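Local atomic coordinates of vibralactone Cyclase (PDB entry 6KD0), a protein that probably catalyses, through an alpha/beta-hydrolase fold, the cyclization that forms the fused bicyclic beta-lactone of the fungal metabolite vibralactone. Residues P235-S238 against K239-Y243. Residues are numbered along the deposited sequence; the frame is centred on the assembly and turned at random.
Sequences PLLS and KKEVY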
loop_
_atom_site.group_PDB
_atom_site.type_symbol
_atom_site.label_atom_id
_atom_site.label_comp_id
_atom_site.label_asym_id
_atom_site.label_seq_id
_atom_site.Cartn_x
_atom_site.Cartn_y
_atom_site.Cartn_z
ATOM N N PRO A 235 6.083 4.398 -18.005
ATOM C CA PRO A 235 6.498 5.496 -17.133
ATOM C C PRO A 235 6.520 5.065 -15.673
ATOM O O PRO A 235 5.674 4.285 -15.218
ATOM C CB PRO A 235 5.427 6.564 -17.382
ATOM C CG PRO A 235 4.880 6.251 -18.732
ATOM C CD PRO A 235 4.910 4.759 -18.822
ATOM N N LEU A 236 7.518 5.574 -14.944
ATOM C CA LEU A 236 7.635 5.522 -13.487
ATOM C C LEU A 236 7.979 4.134 -12.949
ATOM O O LEU A 236 8.397 4.025 -11.803
ATOM C CB LEU A 236 6.350 6.031 -12.793
ATOM C CG LEU A 236 5.843 7.434 -13.144
ATOM C CD1 LEU A 236 4.616 7.753 -12.315
ATOM C CD2 LEU A 236 6.926 8.496 -12.929
ATOM N N LEU A 237 7.807 3.067 -13.734
ATOM C CA LEU A 237 8.235 1.743 -13.287
ATOM C C LEU A 237 8.451 0.823 -14.480
ATOM O O LEU A 237 7.493 0.435 -15.154
ATOM C CB LEU A 237 7.216 1.116 -12.327
ATOM C CG LEU A 237 7.628 -0.268 -11.806
ATOM C CD1 LEU A 237 8.906 -0.179 -10.951
ATOM C CD2 LEU A 237 6.481 -0.922 -11.004
ATOM N N SER A 238 9.701 0.470 -14.742
ATOM C CA SER A 238 10.054 -0.439 -15.817
ATOM C C SER A 238 10.227 -1.845 -15.252
ATOM O O SER A 238 10.368 -2.029 -14.041
ATOM C CB SER A 238 11.334 0.037 -16.503
ATOM O OG SER A 238 12.434 -0.030 -15.607
ATOM N N LYS A 239 10.153 -2.840 -16.144
ATOM C CA LYS A 239 10.511 -4.213 -15.789
ATOM C C LYS A 239 11.908 -4.288 -15.186
ATOM O O LYS A 239 12.145 -4.987 -14.190
ATOM C CB LYS A 239 10.421 -5.101 -17.036
ATOM C CG LYS A 239 11.035 -6.483 -16.865
ATOM C CD LYS A 239 10.765 -7.344 -18.101
ATOM C CE LYS A 239 11.069 -8.806 -17.833
ATOM N NZ LYS A 239 12.475 -9.160 -18.155
ATOM N N LYS A 240 12.858 -3.596 -15.803
ATOM C CA LYS A 240 14.207 -3.554 -15.259
ATOM C C LYS A 240 14.206 -3.109 -13.797
ATOM O O LYS A 240 14.924 -3.682 -12.968
ATOM C CB LYS A 240 15.062 -2.618 -16.118
ATOM C CG LYS A 240 16.506 -2.486 -15.677
ATOM C CD LYS A 240 17.268 -1.572 -16.629
ATOM C CE LYS A 240 18.730 -1.458 -16.214
ATOM N NZ LYS A 240 19.531 -0.621 -17.153
ATOM N N GLU A 241 13.404 -2.090 -13.470
ATOM C CA GLU A 241 13.342 -1.571 -12.104
ATOM C C GLU A 241 12.688 -2.578 -11.166
ATOM O O GLU A 241 13.111 -2.736 -10.010
ATOM C CB GLU A 241 12.581 -0.241 -12.089
ATOM C CG GLU A 241 13.375 0.944 -12.637
ATOM C CD GLU A 241 12.552 2.223 -12.717
ATOM O OE1 GLU A 241 13.039 3.285 -12.274
ATOM O OE2 GLU A 241 11.417 2.168 -13.222
ATOM N N VAL A 242 11.644 -3.262 -11.646
ATOM C CA VAL A 242 10.999 -4.305 -10.851
ATOM C C VAL A 242 12.023 -5.366 -10.451
ATOM O O VAL A 242 12.150 -5.738 -9.267
ATOM C CB VAL A 242 9.816 -4.903 -11.634
ATOM C CG1 VAL A 242 9.334 -6.201 -10.979
ATOM C CG2 VAL A 242 8.673 -3.876 -11.707
ATOM N N TYR A 243 12.775 -5.865 -11.437
ATOM C CA TYR A 243 13.794 -6.877 -11.154
ATOM C C TYR A 243 14.868 -6.337 -10.210
ATOM O O TYR A 243 15.377 -7.066 -9.343
ATOM C CB TYR A 243 14.424 -7.367 -12.466
ATOM C CG TYR A 243 13.628 -8.455 -13.150
ATOM C CD1 TYR A 243 12.296 -8.256 -13.483
ATOM C CD2 TYR A 243 14.205 -9.686 -13.448
ATOM C CE1 TYR A 243 11.548 -9.252 -14.108
ATOM C CE2 TYR A 243 13.478 -10.688 -14.071
ATOM C CZ TYR A 243 12.150 -10.464 -14.402
ATOM O OH TYR A 243 11.410 -11.451 -15.016
#
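The carboxylate of E241 reaches back to the backbone of S238, where S238 N donates to E241 OE2 over 2.9 Å, at 157°; OE2 receives it with its anti lone pair, the one turned away from OE1. In return S238 OG accepts from E241 N at 3.1 Å. The hydroxyl can do this because chi1 of 65°, between its own backbone N and carbonyl carbon, turns OG toward E241 N. The reciprocal pair is a capping box: serine at the N-cap is short enough to bond a backbone N-H that has no preceding helical carbonyl, while glutamate three residues on has the length to reach the N-cap amide. Its negative charge probably also suits the positive end of the helix dipole. The other carboxylate oxygen, OE1, forms a salt bridge with R38, tying the start of helix 239-249 to helix 35-54; an alanine in place of E241 would probably leave both S238 N and R38 without these mates. The first helical turn closes as V242 N bonds S238 O at 3.0 Å. Next to the capping box, L237 CD2 meets V242 CG2 at 3.7 Å, the side chains crossing at about a right angle; both residues are buried, which suits their apolar branches. L237 also touches D281, possibly the acid of a Ser-His-Asp triad, while V242 packs on M228 of helix 227-230.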